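Local coordinates for protein alpha,alpha-trehalose-phosphate synthase (UDP-forming) (Burkholderia xenovorans, PDB 5V0T) that belongs to glycosyltransferase family 20, with the two-domain GT-B fold, and in this model holds 6-O-phosphono-alpha-D-glucopyranose and uridine-5'-diphosphate, at residues R80-D83 against Q84-G88; E113-W116 against R117-W121; A149-A152 against A153-N157. All coordinates share one frame; numbering follows the deposited sequence.

Contact 1 (R80-D83 against Q84-G88); sequences RDYD and QYYRG. With G6P (6-O-phosphono-alpha-D-glucopyranose), chain J.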
ATOM      1  N   ARG A  80     -18.914   0.751  18.122  1.00 27.04           N
ATOM      2  CA  ARG A  80     -19.393   1.990  17.525  1.00 33.85           C
ATOM      3  C   ARG A  80     -18.243   2.797  16.927  1.00 25.16           C
ATOM      4  O   ARG A  80     -18.391   3.409  15.865  1.00 27.93           O
ATOM      5  CB  ARG A  80     -20.144   2.810  18.571  1.00 31.83           C
ATOM      6  CG  ARG A  80     -20.618   4.146  18.065  1.00 44.72           C
ATOM      7  CD  ARG A  80     -21.012   5.087  19.210  1.00 52.85           C
ATOM      8  NE  ARG A  80     -21.557   6.335  18.680  1.00 55.52           N
ATOM      9  CZ  ARG A  80     -21.337   7.533  19.206  1.00 61.33           C
ATOM     10  NH1 ARG A  80     -20.575   7.653  20.288  1.00 63.39           N
ATOM     11  NH2 ARG A  80     -21.875   8.611  18.644  1.00 62.54           N
ATOM     12  N   ASP A  81     -17.086   2.807  17.599  1.00 23.64           N
ATOM     13  CA  ASP A  81     -15.923   3.504  17.060  1.00 22.71           C
ATOM     14  C   ASP A  81     -15.391   2.814  15.811  1.00 26.93           C
ATOM     15  O   ASP A  81     -15.033   3.477  14.825  1.00 22.28           O
ATOM     16  CB  ASP A  81     -14.841   3.592  18.133  1.00 26.22           C
ATOM     17  CG  ASP A  81     -15.267   4.456  19.300  1.00 31.70           C
ATOM     18  OD1 ASP A  81     -16.231   5.229  19.126  1.00 29.44           O
ATOM     19  OD2 ASP A  81     -14.652   4.363  20.380  1.00 30.80           O
ATOM     20  N   TYR A  82     -15.331   1.481  15.838  1.00 25.03           N
ATOM     21  CA  TYR A  82     -14.919   0.722  14.664  1.00 24.34           C
ATOM     22  C   TYR A  82     -15.836   1.006  13.474  1.00 26.06           C
ATOM     23  O   TYR A  82     -15.361   1.222  12.349  1.00 22.57           O
ATOM     24  CB  TYR A  82     -14.894  -0.768  15.021  1.00 23.58           C
ATOM     25  CG  TYR A  82     -14.668  -1.723  13.872  1.00 21.40           C
ATOM     26  CD1 TYR A  82     -13.388  -1.937  13.343  1.00 20.33           C
ATOM     27  CD2 TYR A  82     -15.723  -2.448  13.338  1.00 24.24           C
ATOM     28  CE1 TYR A  82     -13.179  -2.840  12.295  1.00 22.56           C
ATOM     29  CE2 TYR A  82     -15.524  -3.343  12.286  1.00 29.03           C
ATOM     30  CZ  TYR A  82     -14.252  -3.531  11.767  1.00 25.57           C
ATOM     31  OH  TYR A  82     -14.079  -4.425  10.726  1.00 23.27           O
ATOM     32  N   ASP A  83     -17.150   1.051  13.711  1.00 20.52           N
ATOM     33  CA  ASP A  83     -18.091   1.266  12.612  1.00 23.56           C
ATOM     34  C   ASP A  83     -17.985   2.678  12.043  1.00 24.77           C
ATOM     35  O   ASP A  83     -18.045   2.861  10.822  1.00 24.84           O
ATOM     36  CB  ASP A  83     -19.519   0.985  13.074  1.00 25.70           C
ATOM     37  CG  ASP A  83     -19.823  -0.502  13.178  1.00 30.10           C
ATOM     38  OD1 ASP A  83     -19.169  -1.305  12.480  1.00 27.59           O
ATOM     39  OD2 ASP A  83     -20.722  -0.867  13.960  1.00 27.51           O
ATOM     40  N   GLN A  84     -17.811   3.690  12.898  1.00 20.60           N
ATOM     41  CA  GLN A  84     -17.864   5.067  12.407  1.00 24.84           C
ATOM     42  C   GLN A  84     -16.522   5.516  11.853  1.00 21.23           C
ATOM     43  O   GLN A  84     -16.456   6.144  10.791  1.00 20.69           O
ATOM     44  CB  GLN A  84     -18.309   6.023  13.520  1.00 22.03           C
ATOM     45  CG  GLN A  84     -19.733   5.813  13.978  1.00 21.45           C
ATOM     46  CD  GLN A  84     -20.102   6.637  15.216  1.00 33.09           C
ATOM     47  OE1 GLN A  84     -19.337   7.482  15.682  1.00 27.94           O
ATOM     48  NE2 GLN A  84     -21.280   6.376  15.754  1.00 38.48           N
ATOM     49  N   TYR A  85     -15.446   5.205  12.567  1.00 21.04           N
ATOM     50  CA  TYR A  85     -14.126   5.727  12.247  1.00 16.32           C
ATOM     51  C   TYR A  85     -13.432   4.892  11.175  1.00 22.97           C
ATOM     52  O   TYR A  85     -12.848   5.438  10.226  1.00 20.67           O
ATOM     53  CB  TYR A  85     -13.299   5.780  13.533  1.00 18.13           C
ATOM     54  CG  TYR A  85     -11.809   5.536  13.432  1.00 18.63           C
ATOM     55  CD1 TYR A  85     -10.934   6.582  13.157  1.00 15.92           C
ATOM     56  CD2 TYR A  85     -11.268   4.272  13.693  1.00 16.15           C
ATOM     57  CE1 TYR A  85      -9.564   6.377  13.104  1.00 16.97           C
ATOM     58  CE2 TYR A  85      -9.888   4.049  13.637  1.00 17.72           C
ATOM     59  CZ  TYR A  85      -9.049   5.121  13.350  1.00 24.21           C
ATOM     60  OH  TYR A  85      -7.694   4.960  13.295  1.00 19.25           O
ATOM     61  N   TYR A  86     -13.498   3.570  11.294  1.00 20.88           N
ATOM     62  CA  TYR A  86     -12.732   2.697  10.409  1.00 20.54           C
ATOM     63  C   TYR A  86     -13.564   2.197   9.232  1.00 20.44           C
ATOM     64  O   TYR A  86     -13.245   2.498   8.076  1.00 21.99           O
ATOM     65  CB  TYR A  86     -12.151   1.536  11.224  1.00 22.45           C
ATOM     66  CG  TYR A  86     -11.460   0.450  10.418  1.00 18.86           C
ATOM     67  CD1 TYR A  86     -10.127   0.575  10.034  1.00 20.45           C
ATOM     68  CD2 TYR A  86     -12.138  -0.708  10.061  1.00 23.23           C
ATOM     69  CE1 TYR A  86      -9.489  -0.436   9.296  1.00 19.61           C
ATOM     70  CE2 TYR A  86     -11.517  -1.717   9.338  1.00 22.07           C
ATOM     71  CZ  TYR A  86     -10.190  -1.579   8.962  1.00 19.79           C
ATOM     72  OH  TYR A  86      -9.591  -2.595   8.243  1.00 19.15           O
ATOM     73  N   ARG A  87     -14.634   1.435   9.499  1.00 17.71           N
ATOM     74  CA  ARG A  87     -15.501   1.000   8.407  1.00 24.89           C
ATOM     75  C   ARG A  87     -16.203   2.180   7.749  1.00 29.71           C
ATOM     76  O   ARG A  87     -16.497   2.133   6.549  1.00 25.37           O
ATOM     77  CB  ARG A  87     -16.555   0.008   8.912  1.00 23.70           C
ATOM     78  CG  ARG A  87     -16.041  -1.384   9.211  1.00 30.97           C
ATOM     79  CD  ARG A  87     -17.176  -2.317   9.644  1.00 28.35           C
ATOM     80  NE  ARG A  87     -18.125  -2.581   8.574  1.00 38.64           N
ATOM     81  CZ  ARG A  87     -19.389  -2.179   8.582  1.00 47.15           C
ATOM     82  NH1 ARG A  87     -19.852  -1.498   9.618  1.00 45.87           N
ATOM     83  NH2 ARG A  87     -20.185  -2.463   7.556  1.00 43.01           N
ATOM     84  N   GLY A  88     -16.482   3.236   8.517  1.00 24.83           N
ATOM     85  CA  GLY A  88     -17.247   4.365   8.032  1.00 21.59           C
ATOM     86  C   GLY A  88     -16.390   5.355   7.278  1.00 22.82           C
ATOM     87  O   GLY A  88     -16.129   5.175   6.086  1.00 20.47           O
TER
HETATM   88  C1  G6P J 502      -3.101  -0.221   2.855  1.00 19.10           C
HETATM   89  C2  G6P J 502      -3.255   0.998   3.750  1.00 18.06           C
HETATM   90  C3  G6P J 502      -2.859   0.657   5.189  1.00 15.47           C
HETATM   91  C4  G6P J 502      -3.677  -0.548   5.661  1.00 15.43           C
HETATM   92  C5  G6P J 502      -3.486  -1.711   4.685  1.00 13.76           C
HETATM   93  C6  G6P J 502      -4.256  -2.943   5.162  1.00 14.46           C
HETATM   94  O1  G6P J 502      -1.725  -0.579   2.872  1.00 19.91           O
HETATM   95  O2  G6P J 502      -2.456   2.076   3.231  1.00 19.43           O
HETATM   96  O3  G6P J 502      -3.159   1.799   6.009  1.00 17.51           O
HETATM   97  O4  G6P J 502      -3.230  -0.961   6.969  1.00 18.35           O
HETATM   98  O5  G6P J 502      -3.886  -1.311   3.365  1.00 21.48           O
HETATM   99  O6  G6P J 502      -5.643  -2.613   5.348  1.00 17.34           O
HETATM  100  P   G6P J 502      -6.329  -2.847   6.787  1.00 19.33           P
HETATM  101  O1P G6P J 502      -6.475  -4.339   6.946  1.00 18.95           O
HETATM  102  O2P G6P J 502      -7.622  -2.086   6.702  1.00 19.08           O
HETATM  103  O3P G6P J 502      -5.352  -2.264   7.783  1.00 19.02           O
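Tyr82 lays its ring beside that of Tyr86, one turn further along helix 79-98, at a point where the helix widens into a pi-type turn in this GT-B glycosyltransferase. The two ring planes are only 22° apart, but the rings are slid so far that they barely overlap; CE1 of Tyr82 meets CD2 of Tyr86 at 3.3 Å. Both CG atoms stand anti to their backbone N (chi1 near 172°), which sends both side chains the same way. CE2 of Tyr82 rests at 3.3 Å on CD of Arg87, and the Tyr82 OH bonds to Asp317 OD2. The widening is seen at Tyr82 O, which takes both Tyr86 N and, more directly, Arg87 N at 2.9 Å. Arg87 bends at chi3 to form a salt bridge with Asp83, NH1 approaching OD1 from above the carboxylate plane at 2.9 Å; NH2 goes to the carbonyl of Asp317. Gln84 OE1 lies above one face of the Arg80 guanidinium, near its rim, the two planes 86° apart, and accepts from Arg117. Tyr86 lines the 6-O-phosphono-alpha-D-glucopyranose pocket, and its OH donates to the ligand's O2P at 2.6 Å.

Contact 2 (E113-W116 against R117-W121); sequences EGYW and RVNAW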
ATOM      1  N   GLU A 113     -18.135  12.562  12.228  1.00 25.30           N
ATOM      2  CA  GLU A 113     -17.965  13.030  13.604  1.00 27.38           C
ATOM      3  C   GLU A 113     -17.286  11.979  14.473  1.00 24.79           C
ATOM      4  O   GLU A 113     -16.430  12.309  15.300  1.00 26.42           O
ATOM      5  CB  GLU A 113     -19.311  13.411  14.209  1.00 28.09           C
ATOM      6  CG  GLU A 113     -19.900  14.675  13.649  1.00 40.19           C
ATOM      7  CD  GLU A 113     -21.314  14.902  14.139  1.00 54.85           C
ATOM      8  OE1 GLU A 113     -22.030  15.696  13.495  1.00 58.43           O
ATOM      9  OE2 GLU A 113     -21.707  14.282  15.158  1.00 60.51           O
ATOM     10  N   GLY A 114     -17.666  10.710  14.313  1.00 27.78           N
ATOM     11  CA  GLY A 114     -17.011   9.650  15.068  1.00 23.22           C
ATOM     12  C   GLY A 114     -15.551   9.469  14.681  1.00 19.26           C
ATOM     13  O   GLY A 114     -14.696   9.239  15.539  1.00 20.74           O
ATOM     14  N   TYR A 115     -15.252   9.567  13.385  1.00 17.64           N
ATOM     15  CA  TYR A 115     -13.872   9.608  12.912  1.00 22.38           C
ATOM     16  C   TYR A 115     -13.065  10.666  13.654  1.00 22.23           C
ATOM     17  O   TYR A 115     -11.953  10.400  14.134  1.00 20.39           O
ATOM     18  CB  TYR A 115     -13.882   9.883  11.411  1.00 20.83           C
ATOM     19  CG  TYR A 115     -12.553  10.162  10.737  1.00 23.28           C
ATOM     20  CD1 TYR A 115     -11.761   9.118  10.272  1.00 18.41           C
ATOM     21  CD2 TYR A 115     -12.119  11.466  10.510  1.00 19.64           C
ATOM     22  CE1 TYR A 115     -10.558   9.358   9.601  1.00 20.38           C
ATOM     23  CE2 TYR A 115     -10.913  11.720   9.847  1.00 18.48           C
ATOM     24  CZ  TYR A 115     -10.140  10.660   9.398  1.00 13.48           C
ATOM     25  OH  TYR A 115      -8.951  10.888   8.727  1.00 18.96           O
ATOM     26  N   TRP A 116     -13.611  11.880  13.741  1.00 20.50           N
ATOM     27  CA  TRP A 116     -12.946  12.953  14.473  1.00 20.17           C
ATOM     28  C   TRP A 116     -12.832  12.622  15.954  1.00 24.33           C
ATOM     29  O   TRP A 116     -11.798  12.883  16.583  1.00 25.53           O
ATOM     30  CB  TRP A 116     -13.723  14.267  14.297  1.00 22.85           C
ATOM     31  CG  TRP A 116     -12.827  15.442  14.121  1.00 25.21           C
ATOM     32  CD1 TRP A 116     -12.440  16.346  15.075  1.00 30.67           C
ATOM     33  CD2 TRP A 116     -12.166  15.819  12.915  1.00 23.81           C
ATOM     34  NE1 TRP A 116     -11.586  17.276  14.519  1.00 27.14           N
ATOM     35  CE2 TRP A 116     -11.402  16.972  13.197  1.00 26.02           C
ATOM     36  CE3 TRP A 116     -12.155  15.297  11.616  1.00 24.77           C
ATOM     37  CZ2 TRP A 116     -10.639  17.614  12.228  1.00 26.86           C
ATOM     38  CZ3 TRP A 116     -11.404  15.934  10.656  1.00 23.63           C
ATOM     39  CH2 TRP A 116     -10.656  17.087  10.965  1.00 25.06           C
ATOM     40  N   ARG A 117     -13.898  12.065  16.532  1.00 21.37           N
ATOM     41  CA  ARG A 117     -13.900  11.730  17.954  1.00 22.36           C
ATOM     42  C   ARG A 117     -12.891  10.631  18.276  1.00 26.69           C
ATOM     43  O   ARG A 117     -12.193  10.702  19.293  1.00 25.35           O
ATOM     44  CB  ARG A 117     -15.314  11.316  18.381  1.00 25.80           C
ATOM     45  CG  ARG A 117     -15.451  10.932  19.858  1.00 29.49           C
ATOM     46  CD  ARG A 117     -16.825  10.330  20.191  1.00 30.74           C
ATOM     47  NE  ARG A 117     -16.973   9.007  19.590  1.00 34.40           N
ATOM     48  CZ  ARG A 117     -17.790   8.731  18.582  1.00 37.93           C
ATOM     49  NH1 ARG A 117     -18.565   9.683  18.076  1.00 37.28           N
ATOM     50  NH2 ARG A 117     -17.842   7.500  18.088  1.00 32.80           N
ATOM     51  N   VAL A 118     -12.798   9.602  17.427  1.00 18.64           N
ATOM     52  CA  VAL A 118     -11.873   8.505  17.699  1.00 21.75           C
ATOM     53  C   VAL A 118     -10.427   8.984  17.606  1.00 23.49           C
ATOM     54  O   VAL A 118      -9.581   8.590  18.415  1.00 24.71           O
ATOM     55  CB  VAL A 118     -12.160   7.326  16.748  1.00 24.68           C
ATOM     56  CG1 VAL A 118     -11.048   6.268  16.808  1.00 20.29           C
ATOM     57  CG2 VAL A 118     -13.506   6.720  17.101  1.00 26.70           C
ATOM     58  N   ASN A 119     -10.126   9.860  16.643  1.00 19.73           N
ATOM     59  CA  ASN A 119      -8.793  10.460  16.593  1.00 21.63           C
ATOM     60  C   ASN A 119      -8.450  11.163  17.899  1.00 20.93           C
ATOM     61  O   ASN A 119      -7.332  11.032  18.416  1.00 20.58           O
ATOM     62  CB  ASN A 119      -8.700  11.444  15.425  1.00 20.72           C
ATOM     63  CG  ASN A 119      -8.104  10.815  14.194  1.00 18.95           C
ATOM     64  OD1 ASN A 119      -6.901  10.926  13.958  1.00 22.17           O
ATOM     65  ND2 ASN A 119      -8.936  10.138  13.402  1.00 19.24           N
ATOM     66  N   ALA A 120      -9.396  11.914  18.457  1.00 22.16           N
ATOM     67  CA  ALA A 120      -9.115  12.603  19.711  1.00 24.61           C
ATOM     68  C   ALA A 120      -8.947  11.610  20.860  1.00 24.43           C
ATOM     69  O   ALA A 120      -8.085  11.795  21.729  1.00 22.63           O
ATOM     70  CB  ALA A 120     -10.230  13.612  20.004  1.00 23.58           C
ATOM     71  N   TRP A 121      -9.766  10.553  20.883  1.00 25.54           N
ATOM     72  CA  TRP A 121      -9.667   9.544  21.939  1.00 29.63           C
ATOM     73  C   TRP A 121      -8.338   8.793  21.870  1.00 29.20           C
ATOM     74  O   TRP A 121      -7.695   8.542  22.902  1.00 24.24           O
ATOM     75  CB  TRP A 121     -10.844   8.569  21.827  1.00 29.61           C
ATOM     76  CG  TRP A 121     -10.775   7.408  22.776  1.00 28.40           C
ATOM     77  CD1 TRP A 121     -11.048   7.424  24.109  1.00 31.48           C
ATOM     78  CD2 TRP A 121     -10.424   6.055  22.454  1.00 31.61           C
ATOM     79  NE1 TRP A 121     -10.884   6.167  24.646  1.00 31.54           N
ATOM     80  CE2 TRP A 121     -10.498   5.307  23.652  1.00 31.71           C
ATOM     81  CE3 TRP A 121     -10.053   5.403  21.271  1.00 26.29           C
ATOM     82  CZ2 TRP A 121     -10.209   3.939  23.700  1.00 25.88           C
ATOM     83  CZ3 TRP A 121      -9.770   4.048  21.317  1.00 26.12           C
ATOM     84  CH2 TRP A 121      -9.852   3.329  22.525  1.00 27.12           C
TER
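Asn119 reaches back one turn to Tyr115 with both its backbone and its side chain, in the middle of helix 109-126, a helix of the N-terminal Rossmann-like domain of the GT-B fold. Among the hydrogen bonds, the regular i to i+4 ladder runs from Glu113 O to Arg117 N, Gly114 O to Val118 N, Tyr115 O to Asn119 N and Trp116 O to Ala120 N. Tyr115 O is gripped twice: Asn119 N bonds at 3.2 Å and ND2 of the same residue adds a nearly straight bond at 3.1 Å, the two arriving from opposite faces of the carbonyl plane. The oxygen lies in the Asn119 amide plane, while ND2 stands above the plane of the carbonyl it meets. ND2 also donates to the carbonyl of His142, so this one nitrogen has two acceptors, which would hold the amide's rotation.

Flat groups meet more loosely. ND2 sits about 4.1 Å above the centre of the Tyr115 ring, whose OH bonds to the carbonyl of Tyr141. The Arg117 chain leaves with CG anti to the backbone N (chi1 180°) and bends at chi3, which folds the guanidinium back so that one face lies over Gly114 CA. From there NH2 reaches Asp81 OD1 on helix 79-98 in a salt bridge, beside Gln84 of the same helix.

Van der Waals packing is modest: Val118 has Tyr85 and Leu77 as apolar partners, and its CG2 packs against Gly114 O at 3.2 Å.

Contact 3 (A149-A152 against A153-N157); sequences ALRA and AGVKN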
ATOM      1  N   ALA A 149      -5.454  17.035  17.149  1.00 22.85           N
ATOM      2  CA  ALA A 149      -5.877  16.546  18.461  1.00 24.02           C
ATOM      3  C   ALA A 149      -4.736  16.571  19.469  1.00 25.69           C
ATOM      4  O   ALA A 149      -4.940  16.920  20.639  1.00 26.42           O
ATOM      5  CB  ALA A 149      -6.436  15.127  18.332  1.00 27.63           C
ATOM      6  N   LEU A 150      -3.529  16.177  19.049  1.00 23.98           N
ATOM      7  CA  LEU A 150      -2.401  16.183  19.978  1.00 27.38           C
ATOM      8  C   LEU A 150      -2.119  17.598  20.466  1.00 29.61           C
ATOM      9  O   LEU A 150      -1.959  17.840  21.673  1.00 24.92           O
ATOM     10  CB  LEU A 150      -1.160  15.590  19.308  1.00 21.33           C
ATOM     11  CG  LEU A 150      -1.134  14.079  19.097  1.00 23.01           C
ATOM     12  CD1 LEU A 150       0.024  13.699  18.173  1.00 25.75           C
ATOM     13  CD2 LEU A 150      -0.987  13.387  20.449  1.00 24.74           C
ATOM     14  N   ARG A 151      -2.066  18.550  19.532  1.00 24.03           N
ATOM     15  CA  ARG A 151      -1.787  19.937  19.892  1.00 31.02           C
ATOM     16  C   ARG A 151      -2.839  20.481  20.852  1.00 34.12           C
ATOM     17  O   ARG A 151      -2.514  21.202  21.806  1.00 31.63           O
ATOM     18  CB  ARG A 151      -1.724  20.797  18.626  1.00 27.12           C
ATOM     19  CG  ARG A 151      -0.594  20.426  17.668  1.00 28.66           C
ATOM     20  CD  ARG A 151       0.697  21.135  18.059  1.00 43.23           C
ATOM     21  NE  ARG A 151       1.804  20.885  17.134  1.00 44.26           N
ATOM     22  CZ  ARG A 151       2.885  20.172  17.440  1.00 48.13           C
ATOM     23  NH1 ARG A 151       3.012  19.632  18.645  1.00 44.59           N
ATOM     24  NH2 ARG A 151       3.845  19.996  16.539  1.00 50.72           N
ATOM     25  N   ALA A 152      -4.106  20.156  20.611  1.00 31.88           N
ATOM     26  CA  ALA A 152      -5.163  20.588  21.518  1.00 33.77           C
ATOM     27  C   ALA A 152      -4.978  19.993  22.905  1.00 34.96           C
ATOM     28  O   ALA A 152      -5.383  20.603  23.900  1.00 36.89           O
ATOM     29  CB  ALA A 152      -6.527  20.208  20.943  1.00 31.65           C
ATOM     30  N   ALA A 153      -4.345  18.821  22.998  1.00 32.81           N
ATOM     31  CA  ALA A 153      -4.065  18.169  24.275  1.00 33.84           C
ATOM     32  C   ALA A 153      -2.762  18.637  24.923  1.00 36.75           C
ATOM     33  O   ALA A 153      -2.328  18.044  25.920  1.00 34.79           O
ATOM     34  CB  ALA A 153      -4.038  16.650  24.095  1.00 36.10           C
ATOM     35  N   GLY A 154      -2.133  19.686  24.401  1.00 30.32           N
ATOM     36  CA  GLY A 154      -0.946  20.228  25.027  1.00 32.43           C
ATOM     37  C   GLY A 154       0.363  19.684  24.497  1.00 35.38           C
ATOM     38  O   GLY A 154       1.424  20.089  24.983  1.00 30.37           O
ATOM     39  N   VAL A 155       0.326  18.798  23.507  1.00 28.52           N
ATOM     40  CA  VAL A 155       1.544  18.154  23.031  1.00 31.09           C
ATOM     41  C   VAL A 155       2.373  19.152  22.236  1.00 33.19           C
ATOM     42  O   VAL A 155       1.865  19.825  21.330  1.00 30.37           O
ATOM     43  CB  VAL A 155       1.194  16.915  22.193  1.00 26.43           C
ATOM     44  CG1 VAL A 155       2.446  16.327  21.497  1.00 26.64           C
ATOM     45  CG2 VAL A 155       0.516  15.885  23.074  1.00 32.43           C
ATOM     46  N   LYS A 156       3.664  19.228  22.556  1.00 30.06           N
ATOM     47  CA  LYS A 156       4.589  20.142  21.906  1.00 31.83           C
ATOM     48  C   LYS A 156       5.633  19.436  21.056  1.00 32.01           C
ATOM     49  O   LYS A 156       6.418  20.117  20.388  1.00 35.86           O
ATOM     50  CB  LYS A 156       5.314  21.007  22.944  1.00 33.45           C
ATOM     51  CG  LYS A 156       4.416  21.851  23.847  1.00 37.84           C
ATOM     52  CD  LYS A 156       3.555  22.797  23.043  1.00 46.73           C
ATOM     53  CE  LYS A 156       2.677  23.652  23.950  1.00 56.82           C
ATOM     54  NZ  LYS A 156       1.664  24.413  23.161  1.00 61.41           N
ATOM     55  N   ASN A 157       5.679  18.103  21.072  1.00 33.34           N
ATOM     56  CA  ASN A 157       6.671  17.358  20.300  1.00 31.39           C
ATOM     57  C   ASN A 157       6.540  17.654  18.806  1.00 28.28           C
ATOM     58  O   ASN A 157       5.484  18.065  18.319  1.00 32.30           O
ATOM     59  CB  ASN A 157       6.503  15.850  20.511  1.00 32.56           C
ATOM     60  CG  ASN A 157       6.482  15.453  21.973  1.00 31.68           C
ATOM     61  OD1 ASN A 157       5.514  15.724  22.683  1.00 34.28           O
ATOM     62  ND2 ASN A 157       7.539  14.774  22.425  1.00 27.44           N
TER
HETATM   63  O   HOH W   1       0.328  22.098  21.928  1.00 38.03           O
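Arg151 reaches forward to the loop that follows its helix and takes hold of the carbonyls of Val155 and Asn157. Among these side-chain bonds, NH1 donates to Val155 O at 2.9 Å and to Asn157 O at 2.9 Å, and NH2 adds a second bond to Asn157 O at 3.1 Å, an end-on grip of two nitrogens on one oxygen. Both carbonyl oxygens lie close to the guanidinium plane, at its edge, although NH1 stands above the plane of the Val155 carbonyl. A bend at chi2 (-86°) turns the chain this way, and NH2 has a further salt bridge with Asp190. The backbone bonds belong to a Schellman motif that ends helix 146-152: Val155 N bonds to Leu150 O and Gly154 N to Arg151 O at 3.0 Å, with Gly154 at positive phi (93°) as the C-prime residue. Ala153 N still reaches Ala149 O, as in the helix. A water donates to Arg151 O and to Val155 O and accepts from Lys156 NZ, so it links the helix end to the loop. In apolar contact, Val155 closes over the last turn, CG2 meeting Leu150 CD2 at 3.9 Å, and its side chain also touches Val127, Leu130 and Ile136.

From the N terminus, the three contacts come in series, and none nests in or crosses another. Contacts 1 and 2 each close turns within one helix, and contact 3 closes the C-terminal end of helix 146-152, where it hands over to the loop before strand 159-162. Contact 1 lies early in helix 79-98, and contact 2 in the middle of helix 109-126, the next helix in the chain. Their centres are 10 Å apart, and the two helices are tied by Arg117. Contact 2 then touches contact 3 as Ala120 CA packs on Ala149 CB, 3.9 Å away. Contacts 1 and 3 do not meet. The chain of contacts thus runs from the 6-O-phosphono-alpha-D-glucopyranose pocket, across two helices, to the far loop.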